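Local coordinates for protein PlaB phospholipase (Legionella pneumophila, PDB 6ZTI) that probably hydrolyses phospholipids as an alpha/beta-hydrolase virulence factor and binds NAD(H), whose tetramerizing effect controls its activity, at residues Y191-T196 with P255-V260; L292-V297 with N304-E309. All blocks are in the same frame, centred on the assembly; numbering follows the deposited sequence.

Interaction 1 (Y191-T196 with P255-V260)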
# COMPACT_ATOMS: atom_id res chain seq x y z
N TYR B 191 8.07 44.39 9.07
CA TYR B 191 8.78 44.55 7.81
C TYR B 191 9.35 43.20 7.43
O TYR B 191 10.26 42.68 8.09
CB TYR B 191 9.86 45.63 7.94
CG TYR B 191 9.24 46.97 8.23
CD1 TYR B 191 8.42 47.59 7.30
CD2 TYR B 191 9.44 47.61 9.45
CE1 TYR B 191 7.82 48.83 7.57
CE2 TYR B 191 8.86 48.81 9.72
CZ TYR B 191 8.05 49.42 8.79
OH TYR B 191 7.47 50.64 9.08
N SER B 192 8.77 42.60 6.39
CA SER B 192 9.08 41.26 5.94
C SER B 192 9.84 41.28 4.61
O SER B 192 9.53 42.09 3.73
CB SER B 192 7.79 40.46 5.80
OG SER B 192 8.09 39.10 5.55
N PHE B 193 10.81 40.39 4.47
CA PHE B 193 11.66 40.35 3.28
C PHE B 193 11.99 38.91 2.92
O PHE B 193 12.18 38.06 3.80
CB PHE B 193 12.99 41.10 3.49
CG PHE B 193 12.86 42.40 4.21
CD1 PHE B 193 12.63 42.43 5.58
CD2 PHE B 193 13.00 43.61 3.54
CE1 PHE B 193 12.51 43.63 6.25
CE2 PHE B 193 12.89 44.81 4.21
CZ PHE B 193 12.65 44.82 5.57
N VAL B 194 12.11 38.64 1.62
CA VAL B 194 12.62 37.37 1.12
C VAL B 194 13.86 37.65 0.30
O VAL B 194 13.85 38.48 -0.62
CB VAL B 194 11.57 36.63 0.28
CG1 VAL B 194 12.23 35.44 -0.44
CG2 VAL B 194 10.40 36.17 1.19
N LEU B 195 14.95 37.00 0.65
CA LEU B 195 16.16 37.02 -0.16
C LEU B 195 16.51 35.60 -0.55
O LEU B 195 16.40 34.69 0.26
CB LEU B 195 17.31 37.67 0.61
CG LEU B 195 17.09 39.10 1.12
CD1 LEU B 195 18.26 39.54 2.01
CD2 LEU B 195 16.94 40.08 -0.00
N THR B 196 16.89 35.40 -1.80
CA THR B 196 17.35 34.08 -2.19
C THR B 196 18.33 34.21 -3.35
O THR B 196 18.58 35.31 -3.86
CB THR B 196 16.18 33.17 -2.56
OG1 THR B 196 16.63 31.81 -2.61
CG2 THR B 196 15.63 33.58 -3.86
N PRO B 255 2.20 43.33 -1.24
CA PRO B 255 3.58 43.33 -1.71
C PRO B 255 4.56 43.03 -0.58
O PRO B 255 4.45 43.56 0.52
CB PRO B 255 3.78 44.77 -2.23
CG PRO B 255 2.40 45.28 -2.50
CD PRO B 255 1.53 44.62 -1.48
N MET B 256 5.53 42.18 -0.88
CA MET B 256 6.64 41.92 0.03
C MET B 256 7.96 42.07 -0.71
O MET B 256 8.09 41.63 -1.86
CB MET B 256 6.55 40.51 0.63
CG MET B 256 7.59 40.24 1.73
SD MET B 256 7.45 38.65 2.60
CE MET B 256 5.84 38.82 3.37
N ALA B 257 8.93 42.69 -0.05
CA ALA B 257 10.27 42.82 -0.60
C ALA B 257 10.79 41.46 -1.05
O ALA B 257 10.61 40.45 -0.36
CB ALA B 257 11.21 43.41 0.46
N PHE B 258 11.42 41.43 -2.22
CA PHE B 258 11.86 40.19 -2.83
C PHE B 258 13.10 40.47 -3.66
O PHE B 258 13.05 41.27 -4.59
CB PHE B 258 10.76 39.57 -3.70
CG PHE B 258 11.18 38.33 -4.43
CD1 PHE B 258 11.44 37.17 -3.74
CD2 PHE B 258 11.32 38.33 -5.81
CE1 PHE B 258 11.85 36.03 -4.40
CE2 PHE B 258 11.71 37.21 -6.47
CZ PHE B 258 11.98 36.05 -5.77
N GLY B 259 14.18 39.78 -3.34
CA GLY B 259 15.42 39.95 -4.07
C GLY B 259 16.05 38.61 -4.37
O GLY B 259 16.10 37.73 -3.51
N VAL B 260 16.51 38.46 -5.61
CA VAL B 260 17.34 37.34 -6.02
C VAL B 260 18.78 37.86 -6.07
O VAL B 260 19.12 38.66 -6.95
CB VAL B 260 16.89 36.75 -7.36
CG1 VAL B 260 17.77 35.59 -7.77
CG2 VAL B 260 15.42 36.31 -7.31

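Interaction 2 (L292-V297 with N304-E309)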
# COMPACT_ATOMS: atom_id res chain seq x y z
N LEU B 292 21.68 43.97 6.27
CA LEU B 292 21.89 45.20 7.04
C LEU B 292 20.92 46.29 6.60
O LEU B 292 20.36 47.02 7.43
CB LEU B 292 23.33 45.67 6.89
CG LEU B 292 23.81 46.84 7.76
CD1 LEU B 292 23.59 46.56 9.24
CD2 LEU B 292 25.28 47.11 7.49
N ARG B 293 20.68 46.39 5.29
CA ARG B 293 19.70 47.34 4.78
C ARG B 293 18.30 47.01 5.31
O ARG B 293 17.57 47.89 5.75
CB ARG B 293 19.71 47.32 3.25
CG ARG B 293 20.88 48.02 2.60
CD ARG B 293 20.84 49.53 2.83
NE ARG B 293 19.56 50.14 2.48
CZ ARG B 293 19.22 50.54 1.25
NH1 ARG B 293 20.07 50.40 0.24
NH2 ARG B 293 18.03 51.08 1.04
N CYS B 294 17.92 45.72 5.25
CA CYS B 294 16.59 45.31 5.69
C CYS B 294 16.39 45.63 7.17
O CYS B 294 15.35 46.18 7.56
CB CYS B 294 16.39 43.81 5.43
SG CYS B 294 16.32 43.32 3.65
N LEU B 295 17.39 45.31 8.00
CA LEU B 295 17.30 45.60 9.42
C LEU B 295 17.19 47.09 9.71
O LEU B 295 16.73 47.47 10.79
CB LEU B 295 18.53 45.04 10.15
CG LEU B 295 18.61 43.52 10.29
CD1 LEU B 295 19.94 43.12 10.89
CD2 LEU B 295 17.46 43.00 11.15
N GLN B 296 17.63 47.94 8.79
CA GLN B 296 17.58 49.37 9.00
C GLN B 296 16.24 49.98 8.58
O GLN B 296 15.98 51.15 8.90
CB GLN B 296 18.75 50.03 8.25
CG GLN B 296 20.11 49.74 8.92
CD GLN B 296 21.32 50.08 8.06
OE1 GLN B 296 21.24 50.16 6.83
NE2 GLN B 296 22.46 50.27 8.71
N VAL B 297 15.37 49.22 7.91
CA VAL B 297 14.06 49.74 7.58
C VAL B 297 13.29 50.07 8.85
O VAL B 297 13.21 49.26 9.79
CB VAL B 297 13.29 48.73 6.71
CG1 VAL B 297 11.84 49.14 6.61
CG2 VAL B 297 13.92 48.66 5.34
N ASN B 304 9.48 50.63 1.09
CA ASN B 304 9.18 50.67 -0.33
C ASN B 304 10.41 51.03 -1.15
O ASN B 304 10.57 50.56 -2.29
CB ASN B 304 8.06 51.67 -0.61
CG ASN B 304 6.72 51.17 -0.15
OD1 ASN B 304 6.53 49.97 0.05
ND2 ASN B 304 5.78 52.08 0.02
N LYS B 305 11.29 51.87 -0.60
CA LYS B 305 12.58 52.11 -1.23
C LYS B 305 13.34 50.80 -1.42
O LYS B 305 13.82 50.50 -2.52
CB LYS B 305 13.38 53.10 -0.39
CG LYS B 305 14.73 53.52 -0.97
CD LYS B 305 15.05 54.97 -0.58
CE LYS B 305 16.48 55.14 -0.07
NZ LYS B 305 16.74 56.54 0.39
N LEU B 306 13.41 49.99 -0.37
CA LEU B 306 14.13 48.71 -0.45
C LEU B 306 13.43 47.73 -1.37
O LEU B 306 14.10 46.95 -2.08
CB LEU B 306 14.26 48.13 0.95
CG LEU B 306 15.19 46.94 1.16
CD1 LEU B 306 16.43 47.05 0.31
CD2 LEU B 306 15.59 46.86 2.62
N VAL B 307 12.09 47.71 -1.38
CA VAL B 307 11.38 46.83 -2.30
C VAL B 307 11.84 47.08 -3.73
O VAL B 307 12.11 46.15 -4.49
CB VAL B 307 9.86 47.02 -2.17
CG1 VAL B 307 9.13 46.28 -3.26
CG2 VAL B 307 9.37 46.56 -0.80
N LYS B 308 11.94 48.36 -4.10
CA LYS B 308 12.34 48.70 -5.46
C LYS B 308 13.81 48.41 -5.70
O LYS B 308 14.18 47.91 -6.77
CB LYS B 308 12.03 50.16 -5.74
CG LYS B 308 12.28 50.59 -7.18
CD LYS B 308 13.15 51.85 -7.24
CE LYS B 308 14.63 51.52 -7.10
NZ LYS B 308 15.48 52.50 -7.84
N GLU B 309 14.68 48.72 -4.73
CA GLU B 309 16.09 48.40 -4.90
C GLU B 309 16.29 46.90 -5.11
O GLU B 309 17.09 46.49 -5.96
CB GLU B 309 16.91 48.88 -3.70
CG GLU B 309 17.15 50.38 -3.66
CD GLU B 309 18.10 50.81 -2.55
OE1 GLU B 309 19.16 50.17 -2.38
OE2 GLU B 309 17.79 51.78 -1.83

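Interaction 1 (Y191-T196 with P255-V260)
V194 and A257 open a short parallel beta ladder, with hydrogen bonds from V194 N to A257 O at 3.1 Å and from G259 N to V194 O and T196 N to G259 O at 3.0 Å each. Upstream the strands part, with A257 N 3.9 Å from S192 O, and the hydroxyl of Y303 bonds to both atoms in place of a direct link. On the far edge of strand 257-261, V260 N and V260 O bond to the hydroxyls of T314 and T317.

Side chains fill both faces. F193 CD2 packs against A257 CB at 3.6 Å, a small methyl suiting the space beside a large ring. On the other face V194 CG1, anti to its backbone N (chi1 169°), meets the edge of the F258 ring in its plane, with CD1 3.8 Å away. S192 OG is buried against M256 SD at 3.1 Å. The chemistry thus implies an apolar seam whose backbone polarity is met by the ladder, by L126 and M128 of strand 123-129, by N229 OD1 at M256 N and by hydroxyls of helix 300-320, probably at some cost for S192 OG, which has no partner in the model.

Interaction 2 (L292-V297 with N304-E309)
Helices 292-296 and 304-309 run close to antiparallel, at 156°, with their axes 10.5 Å apart at closest approach and C294 facing L306 across the gap. The space is bridged from the second helix mainly by one side chain. L306, its CG anti to the backbone N (chi1 -169°), pushes its CD2 methyl against the end of the first helix at C294 CA (3.6 Å) and against V297 CG2 (3.7 Å) just beyond it. The sulfur C294 SG lies 3.8 Å from the same L306 CD2; compact cysteine and branched valine suit a wall that must receive a leucine methyl.

Nearer the surface, R293 bends at chi2 and chi3, bringing its guanidinium end-on to E309. R293 NH1 bonds E309 OE1 at 2.8 Å from the syn side but tilted out of the carboxylate plane, and R293 NH2 bonds E309 OE2 at 3.0 Å from above that plane. The two planes are 52° apart, so this two-nitrogen salt bridge is twisted rather than coplanar; the paired bonds should still limit rotation of both groups.

Beneath this helical hairpin lies the parallel sheet: C294, V297 and L306 rest on F193 of strand 191-197, C294 also touches I127 of strand 123-129, and W290 packs beside L306 and E309.

In the fold
Interaction 1 joins two strands at one margin of the parallel alpha/beta-hydrolase sheet, and interaction 2 joins the two helices that follow in the chain and cover that margin. They touch directly: F193 CD2 lies 3.3 Å from C294 SG, and A257 CB packs on V307 CG2. Their chemistry follows their depth. The sheet contact is buried almost throughout and relies on main-chain hydrogen bonds, flanked on both faces of the sheet by mostly apolar side chains, whereas the helix contact grades from buried leucine, valine and cysteine next to the sheet to a charged pair farther out. Helix 300-320 belongs to both, its residue Y303 serving the strands while L306 and E309 meet helix 286-296.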